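Local atomic coordinates of mitochondrial enolase superfamily member 1 (Homo sapiens, PDB entry 4A35), a protein that dehydrates L-fuconate to 2-keto-3-deoxy-L-fuconate in L-fucose breakdown, using a magnesium ion to stabilise the enediolate intermediate. Residues D27-D32 with A252-D257; V119-W124 with L333-E338; I276-S281 with T304-H309; L365-I370 with G414-M419. All coordinates share one frame; numbering follows the deposited sequence.

Contact 1 (D27-D32 with A252-D257); sequences DAMHTD and ANQRWD
Met29 reaches across to the segment 252-257 along its whole side chain. Its CB sits 3.2 Å from Asn253 O, and CG stays beside the same oxygen. The chain bends at chi2 (68°) and chi3 (87°), taking SD past the aliphatic part of Arg255, 4.1 Å from CD and at the edge of the guanidinium group. The bends fold CE back toward the turn, where it ends 3.5 Å from Gln254 O; Tyr155 of the second subunit packs on this side chain. The topology is that of the enolase superfamily: a loop of the N-terminal capping domain, following strand 7-16, closes over the type I' turn that follows barrel strand 247-251. Asp27 and Asn253, both probable substrate ligands, stack carboxylate on amide with planes 10° apart and CG of Asp27 3.4 Å from CG of Asn253. Their polar atoms meet at a poor bonding angle; water 1 instead joins the loops, accepting from Ala28 N and probably donating to Asn253 OD1, 2.7 Å away. Within its loop, Asp27 OD1 accepts from the backbone N of Met29 and His30, an Asx turn, and His30 ND1 gives OD2 a 3.0 Å bond to the syn lone pair, in the imidazole plane.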
loop_
_atom_site.group_PDB
_atom_site.type_symbol
_atom_site.label_atom_id
_atom_site.label_comp_id
_atom_site.label_asym_id
_atom_site.label_seq_id
_atom_site.Cartn_x
_atom_site.Cartn_y
_atom_site.Cartn_z
ATOM N N ASP A 27 14.332 16.621 -0.435
ATOM C CA ASP A 27 13.096 17.294 -0.014
ATOM C C ASP A 27 13.015 17.145 1.510
ATOM O O ASP A 27 13.955 16.610 2.124
ATOM C CB ASP A 27 11.849 16.797 -0.788
ATOM C CG ASP A 27 11.470 15.351 -0.565
ATOM O OD1 ASP A 27 11.263 14.955 0.623
ATOM O OD2 ASP A 27 11.248 14.662 -1.542
ATOM N N ALA A 28 11.937 17.643 2.139
ATOM C CA ALA A 28 11.813 17.609 3.610
ATOM C C ALA A 28 11.655 16.167 4.175
ATOM O O ALA A 28 11.914 15.937 5.371
ATOM C CB ALA A 28 10.648 18.457 4.045
ATOM N N MET A 29 11.121 15.241 3.349
ATOM C CA MET A 29 10.879 13.861 3.752
ATOM C C MET A 29 12.007 12.908 3.288
ATOM O O MET A 29 12.484 12.077 4.087
ATOM C CB MET A 29 9.501 13.412 3.211
ATOM C CG MET A 29 9.058 12.052 3.743
ATOM S SD MET A 29 8.685 12.030 5.534
ATOM C CE MET A 29 6.924 12.546 5.485
ATOM N N HIS A 30 12.353 12.967 2.007
ATOM C CA HIS A 30 13.419 12.166 1.361
ATOM C C HIS A 30 14.669 13.081 1.224
ATOM O O HIS A 30 14.766 13.888 0.308
ATOM C CB HIS A 30 12.919 11.640 0.002
ATOM C CG HIS A 30 11.492 11.171 0.066
ATOM N ND1 HIS A 30 10.443 12.009 -0.292
ATOM C CD2 HIS A 30 10.982 10.011 0.539
ATOM C CE1 HIS A 30 9.326 11.305 -0.107
ATOM N NE2 HIS A 30 9.587 10.103 0.411
ATOM N N THR A 31 15.515 13.054 2.227
ATOM C CA THR A 31 16.616 14.008 2.325
ATOM C C THR A 31 17.880 13.571 1.542
ATOM O O THR A 31 18.825 14.354 1.479
ATOM C CB THR A 31 16.981 14.281 3.807
ATOM O OG1 THR A 31 17.725 13.176 4.309
ATOM C CG2 THR A 31 15.747 14.644 4.704
ATOM N N ASP A 32 17.946 12.310 1.025
ATOM C CA ASP A 32 19.184 11.815 0.363
ATOM C C ASP A 32 18.862 10.767 -0.747
ATOM O O ASP A 32 19.422 9.648 -0.743
ATOM C CB ASP A 32 20.073 11.163 1.470
ATOM C CG ASP A 32 19.530 9.902 2.174
ATOM O OD1 ASP A 32 18.280 9.587 2.029
ATOM O OD2 ASP A 32 20.342 9.188 2.818
ATOM N N ALA A 252 5.197 19.908 0.225
ATOM C CA ALA A 252 5.588 19.515 1.585
ATOM C C ALA A 252 5.956 18.038 1.675
ATOM O O ALA A 252 6.341 17.624 2.775
ATOM C CB ALA A 252 4.468 19.826 2.572
ATOM N N ASN A 253 5.792 17.238 0.572
ATOM C CA ASN A 253 6.171 15.789 0.611
ATOM C C ASN A 253 5.689 15.066 1.901
ATOM O O ASN A 253 6.458 14.286 2.545
ATOM C CB ASN A 253 7.717 15.639 0.487
ATOM C CG ASN A 253 8.191 15.997 -0.902
ATOM O OD1 ASN A 253 8.597 17.131 -1.145
ATOM N ND2 ASN A 253 7.964 15.111 -1.868
ATOM N N GLN A 254 4.374 15.292 2.262
ATOM C CA GLN A 254 3.662 14.550 3.323
ATOM C C GLN A 254 4.128 14.863 4.739
ATOM O O GLN A 254 3.795 14.120 5.648
ATOM C CB GLN A 254 3.798 12.993 3.095
ATOM C CG GLN A 254 3.583 12.575 1.633
ATOM C CD GLN A 254 4.161 11.199 1.311
ATOM O OE1 GLN A 254 4.814 10.547 2.142
ATOM N NE2 GLN A 254 3.988 10.753 0.064
ATOM N N ARG A 255 4.896 15.950 4.957
ATOM C CA ARG A 255 5.486 16.166 6.260
ATOM C C ARG A 255 4.526 16.377 7.420
ATOM O O ARG A 255 4.879 16.035 8.553
ATOM C CB ARG A 255 6.458 17.389 6.227
ATOM C CG ARG A 255 7.735 17.014 5.448
ATOM C CD ARG A 255 8.609 16.050 6.287
ATOM N NE ARG A 255 9.134 16.726 7.476
ATOM C CZ ARG A 255 10.010 16.197 8.325
ATOM N NH1 ARG A 255 10.457 14.956 8.145
ATOM N NH2 ARG A 255 10.444 16.902 9.370
ATOM N N TRP A 256 3.372 16.995 7.157
ATOM C CA TRP A 256 2.561 17.514 8.246
ATOM C C TRP A 256 1.366 16.705 8.663
ATOM O O TRP A 256 0.837 15.915 7.871
ATOM C CB TRP A 256 2.063 18.938 7.839
ATOM C CG TRP A 256 3.142 19.908 7.394
ATOM C CD1 TRP A 256 4.328 20.171 8.027
ATOM C CD2 TRP A 256 3.082 20.808 6.263
ATOM N NE1 TRP A 256 5.034 21.145 7.330
ATOM C CE2 TRP A 256 4.256 21.603 6.292
ATOM C CE3 TRP A 256 2.134 21.042 5.245
ATOM C CZ2 TRP A 256 4.525 22.578 5.311
ATOM C CZ3 TRP A 256 2.345 22.087 4.351
ATOM C CH2 TRP A 256 3.553 22.814 4.356
ATOM N N ASP A 257 0.968 16.873 9.957
ATOM C CA ASP A 257 -0.316 16.425 10.460
ATOM C C ASP A 257 -1.342 17.467 9.963
ATOM O O ASP A 257 -0.945 18.533 9.462
ATOM C CB ASP A 257 -0.317 16.244 11.998
ATOM C CG ASP A 257 0.470 15.004 12.440
ATOM O OD1 ASP A 257 1.060 14.313 11.562
ATOM O OD2 ASP A 257 0.482 14.718 13.640
HETATM O O HOH W 1 9.516 18.851 0.678
#

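Contact 2 (V119-W124 with L333-E338); sequences VLNAVW and LGSVNE
Trp124 lays one face of its indole against Val336. The CB of Val336 stands 3.4 Å from the centroid of the five-membered ring and only 10° off its normal, a CH-pi contact, while CG1 spreads over the six-membered ring and CG2 over CG of the indole. At the ring edge, Trp124 NE1 donates to Asn337 OD1 over 2.9 Å. This acceptor lies close to the indole plane, but the amide is turned 69° against the ring, so the N-H arrives from above the carbonyl plane, 43° out of it. One turn earlier on helix 110-131, Asn121 OD1 accepts from Ser335 OG at 2.6 Å. Ser335 OG is anti to its own backbone N, and that rotation carries it to the amide while its CB is pressed to 3.2 Å from Leu120 CB, tighter than ordinary carbon packing. The contact thus joins a helix of the N-terminal domain to the start of barrel helix 335-348. Each amide also has a mate for its nitrogen: Asn121 ND2 bonds Ile55 O, and Asn337 ND2 bonds Cys150 O. Two buried amides with partners at both O and N, beside a covered indole face, suggest that polar pairing sets which groups meet, with apolar packing round it.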
loop_
_atom_site.group_PDB
_atom_site.type_symbol
_atom_site.label_atom_id
_atom_site.label_comp_id
_atom_site.label_asym_id
_atom_site.label_seq_id
_atom_site.Cartn_x
_atom_site.Cartn_y
_atom_site.Cartn_z
ATOM N N VAL A 119 6.205 -3.899 -15.450
ATOM C CA VAL A 119 5.873 -4.955 -16.429
ATOM C C VAL A 119 4.898 -4.385 -17.463
ATOM O O VAL A 119 5.127 -4.518 -18.689
ATOM C CB VAL A 119 5.314 -6.209 -15.705
ATOM C CG1 VAL A 119 4.682 -7.194 -16.681
ATOM C CG2 VAL A 119 6.417 -6.896 -14.867
ATOM N N LEU A 120 3.792 -3.786 -16.971
ATOM C CA LEU A 120 2.782 -3.196 -17.890
ATOM C C LEU A 120 3.387 -2.076 -18.781
ATOM O O LEU A 120 3.037 -2.003 -19.985
ATOM C CB LEU A 120 1.589 -2.673 -17.080
ATOM C CG LEU A 120 0.608 -3.738 -16.551
ATOM C CD1 LEU A 120 -0.477 -3.118 -15.625
ATOM C CD2 LEU A 120 -0.097 -4.468 -17.712
ATOM N N ASN A 121 4.319 -1.235 -18.245
ATOM C CA ASN A 121 5.005 -0.209 -19.034
ATOM C C ASN A 121 5.754 -0.843 -20.201
ATOM O O ASN A 121 5.744 -0.280 -21.276
ATOM C CB ASN A 121 5.978 0.663 -18.188
ATOM C CG ASN A 121 5.224 1.648 -17.277
ATOM O OD1 ASN A 121 4.042 1.937 -17.495
ATOM N ND2 ASN A 121 5.886 2.216 -16.262
ATOM N N ALA A 122 6.448 -2.007 -19.966
ATOM C CA ALA A 122 7.178 -2.704 -21.016
ATOM C C ALA A 122 6.187 -3.244 -22.104
ATOM O O ALA A 122 6.464 -3.171 -23.302
ATOM C CB ALA A 122 8.028 -3.833 -20.396
ATOM N N VAL A 123 4.990 -3.683 -21.698
ATOM C CA VAL A 123 4.014 -4.187 -22.680
ATOM C C VAL A 123 3.467 -3.019 -23.544
ATOM O O VAL A 123 3.369 -3.156 -24.762
ATOM C CB VAL A 123 2.869 -4.985 -21.969
ATOM C CG1 VAL A 123 1.774 -5.384 -22.954
ATOM C CG2 VAL A 123 3.420 -6.245 -21.264
ATOM N N TRP A 124 3.136 -1.864 -22.913
ATOM C CA TRP A 124 2.656 -0.659 -23.662
ATOM C C TRP A 124 3.754 -0.185 -24.626
ATOM O O TRP A 124 3.462 0.130 -25.777
ATOM C CB TRP A 124 2.258 0.454 -22.694
ATOM C CG TRP A 124 0.881 0.230 -22.139
ATOM C CD1 TRP A 124 0.552 -0.368 -20.949
ATOM C CD2 TRP A 124 -0.352 0.513 -22.804
ATOM N NE1 TRP A 124 -0.814 -0.504 -20.853
ATOM C CE2 TRP A 124 -1.398 0.124 -21.931
ATOM C CE3 TRP A 124 -0.676 1.152 -24.024
ATOM C CZ2 TRP A 124 -2.748 0.288 -22.264
ATOM C CZ3 TRP A 124 -2.022 1.385 -24.321
ATOM C CH2 TRP A 124 -3.038 0.955 -23.447
ATOM N N LEU A 333 0.959 4.234 -10.165
ATOM C CA LEU A 333 -0.302 3.547 -10.515
ATOM C C LEU A 333 -0.001 2.366 -11.446
ATOM O O LEU A 333 1.149 2.207 -11.916
ATOM C CB LEU A 333 -1.253 4.555 -11.224
ATOM C CG LEU A 333 -1.750 5.739 -10.345
ATOM C CD1 LEU A 333 -2.650 6.659 -11.194
ATOM C CD2 LEU A 333 -2.630 5.256 -9.130
ATOM N N GLY A 334 -1.031 1.581 -11.721
ATOM C CA GLY A 334 -0.936 0.401 -12.563
ATOM C C GLY A 334 -0.765 0.731 -14.051
ATOM O O GLY A 334 -1.647 0.443 -14.857
ATOM N N SER A 335 0.375 1.406 -14.400
ATOM C CA SER A 335 0.816 1.752 -15.760
ATOM C C SER A 335 -0.260 2.594 -16.526
ATOM O O SER A 335 -1.059 3.298 -15.918
ATOM C CB SER A 335 1.211 0.468 -16.502
ATOM O OG SER A 335 1.740 0.669 -17.819
ATOM N N VAL A 336 -0.283 2.477 -17.846
ATOM C CA VAL A 336 -1.190 3.241 -18.683
ATOM C C VAL A 336 -2.654 2.888 -18.306
ATOM O O VAL A 336 -3.483 3.800 -18.147
ATOM C CB VAL A 336 -0.851 3.006 -20.193
ATOM C CG1 VAL A 336 -1.861 3.737 -21.095
ATOM C CG2 VAL A 336 0.578 3.488 -20.487
ATOM N N ASN A 337 -2.932 1.594 -18.059
ATOM C CA ASN A 337 -4.314 1.127 -17.795
ATOM C C ASN A 337 -4.960 1.879 -16.634
ATOM O O ASN A 337 -6.007 2.465 -16.804
ATOM C CB ASN A 337 -4.354 -0.366 -17.517
ATOM C CG ASN A 337 -3.517 -1.176 -18.490
ATOM O OD1 ASN A 337 -2.293 -1.104 -18.479
ATOM N ND2 ASN A 337 -4.149 -1.978 -19.330
ATOM N N GLU A 338 -4.308 1.892 -15.480
ATOM C CA GLU A 338 -4.874 2.551 -14.321
ATOM C C GLU A 338 -4.812 4.074 -14.456
ATOM O O GLU A 338 -5.763 4.753 -14.026
ATOM C CB GLU A 338 -4.194 2.085 -13.063
ATOM C CG GLU A 338 -5.032 2.492 -11.849
ATOM C CD GLU A 338 -4.596 1.846 -10.542
ATOM O OE1 GLU A 338 -3.375 1.705 -10.313
ATOM O OE2 GLU A 338 -5.492 1.535 -9.721
#

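Contact 3 (I276-S281 with T304-H309); sequences IEEPTS and TGEQCH. With MG (magnesium ion), chain B.
The carboxylates of Glu278 and Glu306 lie face to face, their planes 23° apart, with OE1 of Glu278 over the face of Glu306 and 3.5 Å from its CD. These are like charges; water 5 lies between Glu278 OE1 and Glu306 OE2, and the nearby magnesium ion probably offsets the charge. Against Glu277 the Glu306 carboxylate is turned steeply, by 69°, and the two meet through single oxygens directed at the shared ion. This is the metal site of the enolase superfamily, built at the C-terminal ends of successive barrel strands: Glu277 ends strand 275-277, Glu306 comes just after strand 301-304, and Asp251 of strand 247-251 supplies the third carboxylate. Glu277 OE2 binds the ion at 2.2 Å and Glu306 OE1 at 2.1 Å, and waters 6, 7 and 8 bring the ligands to six. The other oxygen of Glu277, OE1, forms a salt bridge with Lys221. Glu278 does not touch the metal but acts in the second shell, its OE1 accepting from metal-bound water 6 at 2.7 Å. Its OE2 takes protons from waters 3 and 4 and bonds Gln254 NE2. Were Glu278 replaced by alanine, water 6 would probably lose this acceptor, Gln254 NE2 one of its partners, and a gap would be likely to open over the Glu306 face. Behind the ligands, water 3 accepts from Gln307 N and water 2 from Glu306 N, each over 2.9 Å.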
loop_
_atom_site.group_PDB
_atom_site.type_symbol
_atom_site.label_atom_id
_atom_site.label_comp_id
_atom_site.label_asym_id
_atom_site.label_seq_id
_atom_site.Cartn_x
_atom_site.Cartn_y
_atom_site.Cartn_z
ATOM N N ILE A 276 -0.449 23.920 -2.618
ATOM C CA ILE A 276 0.375 23.188 -1.641
ATOM C C ILE A 276 0.209 21.708 -1.988
ATOM O O ILE A 276 -0.926 21.172 -1.989
ATOM C CB ILE A 276 0.124 23.492 -0.117
ATOM C CG1 ILE A 276 1.052 22.526 0.715
ATOM C CG2 ILE A 276 -1.355 23.248 0.303
ATOM C CD1 ILE A 276 2.654 22.833 0.598
ATOM N N GLU A 277 1.332 21.076 -2.322
ATOM C CA GLU A 277 1.337 19.690 -2.749
ATOM C C GLU A 277 1.691 18.759 -1.555
ATOM O O GLU A 277 2.609 19.052 -0.773
ATOM C CB GLU A 277 2.333 19.551 -3.905
ATOM C CG GLU A 277 2.536 18.123 -4.418
ATOM C CD GLU A 277 3.440 18.134 -5.649
ATOM O OE1 GLU A 277 3.446 19.177 -6.343
ATOM O OE2 GLU A 277 4.034 17.080 -5.990
ATOM N N GLU A 278 0.995 17.587 -1.480
ATOM C CA GLU A 278 1.162 16.579 -0.445
ATOM C C GLU A 278 1.312 17.198 0.964
ATOM O O GLU A 278 2.324 16.961 1.642
ATOM C CB GLU A 278 2.351 15.665 -0.764
ATOM C CG GLU A 278 2.105 14.779 -1.968
ATOM C CD GLU A 278 2.914 13.514 -1.806
ATOM O OE1 GLU A 278 4.168 13.602 -1.894
ATOM O OE2 GLU A 278 2.305 12.444 -1.577
ATOM N N PRO A 279 0.349 18.030 1.427
ATOM C CA PRO A 279 0.490 18.603 2.788
ATOM C C PRO A 279 0.533 17.524 3.880
ATOM O O PRO A 279 1.105 17.760 4.938
ATOM C CB PRO A 279 -0.746 19.501 2.921
ATOM C CG PRO A 279 -1.797 18.852 1.983
ATOM C CD PRO A 279 -0.913 18.474 0.787
ATOM N N THR A 280 -0.053 16.323 3.639
ATOM C CA THR A 280 -0.040 15.291 4.675
ATOM C C THR A 280 0.098 13.918 3.997
ATOM O O THR A 280 0.401 13.857 2.774
ATOM C CB THR A 280 -1.291 15.415 5.590
ATOM O OG1 THR A 280 -1.067 14.630 6.740
ATOM C CG2 THR A 280 -2.635 14.988 4.887
ATOM N N SER A 281 -0.091 12.865 4.788
ATOM C CA SER A 281 -0.041 11.447 4.356
ATOM C C SER A 281 -0.794 11.262 2.994
ATOM O O SER A 281 -1.939 11.724 2.876
ATOM C CB SER A 281 -0.647 10.548 5.422
ATOM O OG SER A 281 -0.931 9.268 4.879
ATOM N N THR A 304 -2.327 16.682 -4.828
ATOM C CA THR A 304 -1.728 15.459 -4.286
ATOM C C THR A 304 -1.839 14.383 -5.331
ATOM O O THR A 304 -2.580 14.548 -6.319
ATOM C CB THR A 304 -2.344 15.025 -2.888
ATOM O OG1 THR A 304 -1.537 13.921 -2.368
ATOM C CG2 THR A 304 -3.820 14.523 -3.024
ATOM N N GLY A 305 -1.111 13.287 -5.098
ATOM C CA GLY A 305 -1.244 12.125 -5.952
ATOM C C GLY A 305 -0.005 11.354 -6.335
ATOM O O GLY A 305 -0.148 10.198 -6.727
ATOM N N GLU A 306 1.187 11.976 -6.315
ATOM C CA GLU A 306 2.367 11.243 -6.776
ATOM C C GLU A 306 2.606 9.891 -6.042
ATOM O O GLU A 306 3.159 9.004 -6.681
ATOM C CB GLU A 306 3.641 12.090 -6.661
ATOM C CG GLU A 306 4.160 12.228 -5.255
ATOM C CD GLU A 306 5.329 13.173 -5.216
ATOM O OE1 GLU A 306 5.165 14.302 -5.725
ATOM O OE2 GLU A 306 6.412 12.780 -4.737
ATOM N N GLN A 307 2.208 9.737 -4.712
ATOM C CA GLN A 307 2.400 8.482 -4.002
ATOM C C GLN A 307 1.050 7.815 -3.730
ATOM O O GLN A 307 0.988 6.840 -2.972
ATOM C CB GLN A 307 3.191 8.694 -2.680
ATOM C CG GLN A 307 4.680 9.010 -2.959
ATOM C CD GLN A 307 5.628 8.424 -1.926
ATOM O OE1 GLN A 307 6.323 9.151 -1.196
ATOM N NE2 GLN A 307 5.799 7.108 -1.933
ATOM N N CYS A 308 -0.050 8.382 -4.318
ATOM C CA CYS A 308 -1.379 7.823 -4.207
ATOM C C CYS A 308 -1.364 6.425 -4.852
ATOM O O CYS A 308 -1.093 6.331 -6.057
ATOM C CB CYS A 308 -2.360 8.739 -4.902
ATOM S SG CYS A 308 -4.005 8.072 -4.910
ATOM N N HIS A 309 -1.513 5.380 -4.078
ATOM C CA HIS A 309 -1.242 4.014 -4.562
ATOM C C HIS A 309 -2.147 3.379 -5.634
ATOM O O HIS A 309 -1.663 2.492 -6.363
ATOM C CB HIS A 309 -0.980 3.035 -3.387
ATOM C CG HIS A 309 -2.106 2.898 -2.407
ATOM N ND1 HIS A 309 -3.153 2.033 -2.646
ATOM C CD2 HIS A 309 -2.325 3.539 -1.237
ATOM C CE1 HIS A 309 -3.964 2.139 -1.608
ATOM N NE2 HIS A 309 -3.536 3.051 -0.750
HETATM MG MG MG B . 5.784 16.165 -5.087
HETATM O O HOH W 2 1.829 14.645 -5.492
HETATM O O HOH W 3 0.443 11.512 -3.204
HETATM O O HOH W 4 -0.050 13.317 0.010
HETATM O O HOH W 5 6.452 12.234 -1.847
HETATM O O HOH W 6 5.177 15.725 -3.290
HETATM O O HOH W 7 7.859 15.023 -4.618
HETATM O O HOH W 8 6.938 16.345 -6.664
#

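Contact 4 (L365-I370 with G414-M419); sequences LVQHLI and GYSTEM
Leu365 covers one face of the Tyr415 ring: its CG lies 3.9 Å from the ring centroid and 10° off the normal, a CH-pi contact over the centre, and CB adds to it near CZ. The branch continues past the ring to Thr417, where CD1 of Leu365 meets CG2 of Thr417 at 3.7 Å. Tyr415 in turn presents an edge to His368. The planes are inclined at 73° with centroids 5.5 Å apart, an offset edge-to-face pair in which Tyr415 CD1 approaches His368 CD2. With CG anti to its backbone N, Tyr415 carries its ring obliquely across the helix, between Leu365 and Leu369, and its OH ends 3.6 Å from Leu369 CD1. The imidazole of His368 is held at both nitrogens: NE2 shares a nearly straight bond (175°) of 2.9 Å with Ser416 OG, and ND1 is paired with Trp136 N. Water 9 extends the polar side, bonding Ser416 OG and, weakly, Gln367 NE2, whose main partner is Glu364 O. With an alanine at Tyr415, the side chain of Leu365 would probably face a gap and the His368 ring would lose its edge-on neighbour. Tyr415 N bonds Asp125 of helix 110-131, and Thr417 OG1 bonds Cys53 O of strand 52-58. The arrangement is that of the two-domain enolase superfamily, where the chain beyond the barrel returns to the N-terminal domain, here across helix 362-377.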
loop_
_atom_site.group_PDB
_atom_site.type_symbol
_atom_site.label_atom_id
_atom_site.label_comp_id
_atom_site.label_asym_id
_atom_site.label_seq_id
_atom_site.Cartn_x
_atom_site.Cartn_y
_atom_site.Cartn_z
ATOM N N LEU A 365 7.782 9.251 -19.685
ATOM C CA LEU A 365 6.517 8.448 -19.786
ATOM C C LEU A 365 5.290 9.303 -19.624
ATOM O O LEU A 365 4.405 9.248 -20.453
ATOM C CB LEU A 365 6.461 7.320 -18.710
ATOM C CG LEU A 365 7.252 6.048 -19.004
ATOM C CD1 LEU A 365 8.770 6.358 -19.185
ATOM C CD2 LEU A 365 7.021 4.982 -17.891
ATOM N N VAL A 366 5.223 10.070 -18.537
ATOM C CA VAL A 366 4.005 10.773 -18.177
ATOM C C VAL A 366 3.573 11.826 -19.249
ATOM O O VAL A 366 2.382 12.046 -19.401
ATOM C CB VAL A 366 4.062 11.333 -16.764
ATOM C CG1 VAL A 366 4.659 12.739 -16.710
ATOM C CG2 VAL A 366 2.665 11.255 -16.117
ATOM N N GLN A 367 4.520 12.388 -19.996
ATOM C CA GLN A 367 4.200 13.359 -21.089
ATOM C C GLN A 367 3.177 12.700 -22.096
ATOM O O GLN A 367 2.291 13.380 -22.584
ATOM C CB GLN A 367 5.510 13.791 -21.818
ATOM C CG GLN A 367 6.215 12.641 -22.542
ATOM C CD GLN A 367 7.450 13.097 -23.312
ATOM O OE1 GLN A 367 7.572 14.282 -23.709
ATOM N NE2 GLN A 367 8.413 12.196 -23.439
ATOM N N HIS A 368 3.306 11.359 -22.380
ATOM C CA HIS A 368 2.375 10.688 -23.292
ATOM C C HIS A 368 0.965 10.720 -22.725
ATOM O O HIS A 368 0.005 10.890 -23.464
ATOM C CB HIS A 368 2.805 9.199 -23.492
ATOM C CG HIS A 368 4.057 9.004 -24.294
ATOM N ND1 HIS A 368 4.004 8.776 -25.668
ATOM C CD2 HIS A 368 5.343 8.977 -23.890
ATOM C CE1 HIS A 368 5.263 8.657 -26.051
ATOM N NE2 HIS A 368 6.107 8.748 -25.011
ATOM N N LEU A 369 0.848 10.482 -21.420
ATOM C CA LEU A 369 -0.468 10.383 -20.790
ATOM C C LEU A 369 -1.192 11.755 -20.795
ATOM O O LEU A 369 -2.404 11.823 -21.046
ATOM C CB LEU A 369 -0.349 9.815 -19.363
ATOM C CG LEU A 369 0.268 8.404 -19.247
ATOM C CD1 LEU A 369 0.475 8.004 -17.732
ATOM C CD2 LEU A 369 -0.549 7.381 -19.956
ATOM N N ILE A 370 -0.458 12.829 -20.493
ATOM C CA ILE A 370 -1.087 14.150 -20.404
ATOM C C ILE A 370 -1.352 14.765 -21.809
ATOM O O ILE A 370 -2.352 15.470 -21.964
ATOM C CB ILE A 370 -0.321 15.085 -19.439
ATOM C CG1 ILE A 370 -1.256 16.162 -18.855
ATOM C CG2 ILE A 370 0.997 15.672 -20.004
ATOM C CD1 ILE A 370 -2.510 15.605 -17.926
ATOM N N GLY A 414 6.760 3.929 -29.481
ATOM C CA GLY A 414 7.006 3.468 -28.109
ATOM C C GLY A 414 6.607 4.427 -27.006
ATOM O O GLY A 414 5.963 5.464 -27.262
ATOM N N TYR A 415 6.939 4.035 -25.742
ATOM C CA TYR A 415 6.521 4.794 -24.556
ATOM C C TYR A 415 7.693 5.679 -24.016
ATOM O O TYR A 415 7.611 6.199 -22.900
ATOM C CB TYR A 415 6.036 3.775 -23.502
ATOM C CG TYR A 415 5.173 4.308 -22.380
ATOM C CD1 TYR A 415 4.651 5.610 -22.422
ATOM C CD2 TYR A 415 4.856 3.510 -21.288
ATOM C CE1 TYR A 415 3.923 6.127 -21.360
ATOM C CE2 TYR A 415 4.069 3.997 -20.243
ATOM C CZ TYR A 415 3.671 5.335 -20.253
ATOM O OH TYR A 415 2.867 5.827 -19.259
ATOM N N SER A 416 8.804 5.819 -24.826
ATOM C CA SER A 416 10.023 6.586 -24.410
ATOM C C SER A 416 10.655 5.984 -23.128
ATOM O O SER A 416 11.351 6.700 -22.386
ATOM C CB SER A 416 9.712 8.060 -24.129
ATOM O OG SER A 416 9.010 8.647 -25.206
ATOM N N THR A 417 10.380 4.704 -22.860
ATOM C CA THR A 417 10.902 3.971 -21.673
ATOM C C THR A 417 12.339 3.448 -21.913
ATOM O O THR A 417 13.032 3.072 -20.966
ATOM C CB THR A 417 10.011 2.725 -21.404
ATOM O OG1 THR A 417 9.783 2.139 -22.686
ATOM C CG2 THR A 417 8.658 3.060 -20.768
ATOM N N GLU A 418 12.722 3.283 -23.191
ATOM C CA GLU A 418 13.979 2.643 -23.524
ATOM C C GLU A 418 15.214 3.391 -22.992
ATOM O O GLU A 418 15.370 4.591 -23.220
ATOM C CB GLU A 418 14.117 2.437 -25.039
ATOM C CG GLU A 418 15.318 1.568 -25.384
ATOM C CD GLU A 418 15.225 1.017 -26.786
ATOM O OE1 GLU A 418 14.171 1.201 -27.442
ATOM O OE2 GLU A 418 16.251 0.490 -27.259
ATOM N N MET A 419 16.076 2.643 -22.241
ATOM C CA MET A 419 17.287 3.260 -21.726
ATOM C C MET A 419 18.458 2.868 -22.580
ATOM O O MET A 419 18.455 1.807 -23.209
ATOM C CB MET A 419 17.520 2.891 -20.260
ATOM C CG MET A 419 16.406 3.455 -19.365
ATOM S SD MET A 419 16.665 3.096 -17.582
ATOM C CE MET A 419 17.954 4.378 -17.177
HETATM O O HOH W 9 10.424 11.021 -25.307
#

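Overall arrangement
All four contacts are buried, but their surroundings differ. Contacts 1 and 3 are neighbours at the magnesium site, centres 10 Å apart, joined by bonds such as Gln254 N to Glu278 O, and both touch the second subunit. Their chemistry is mainly polar, bridged by water or metal, with Met29 and Ala28 packing in contact 1. Contacts 2 and 4 form a second pair, centres 11 Å apart, with Asn121 and Val336 packing on Leu365, Leu369 and Tyr415; here aromatic faces and aliphatic groups pack beside direct hydrogen bonds, and no other subunit touches. Contacts 1 and 2 both span the two domains, yet lie on opposite sides of the chain's centre. Leu333 packs on Cys308, linking contacts 2 and 3.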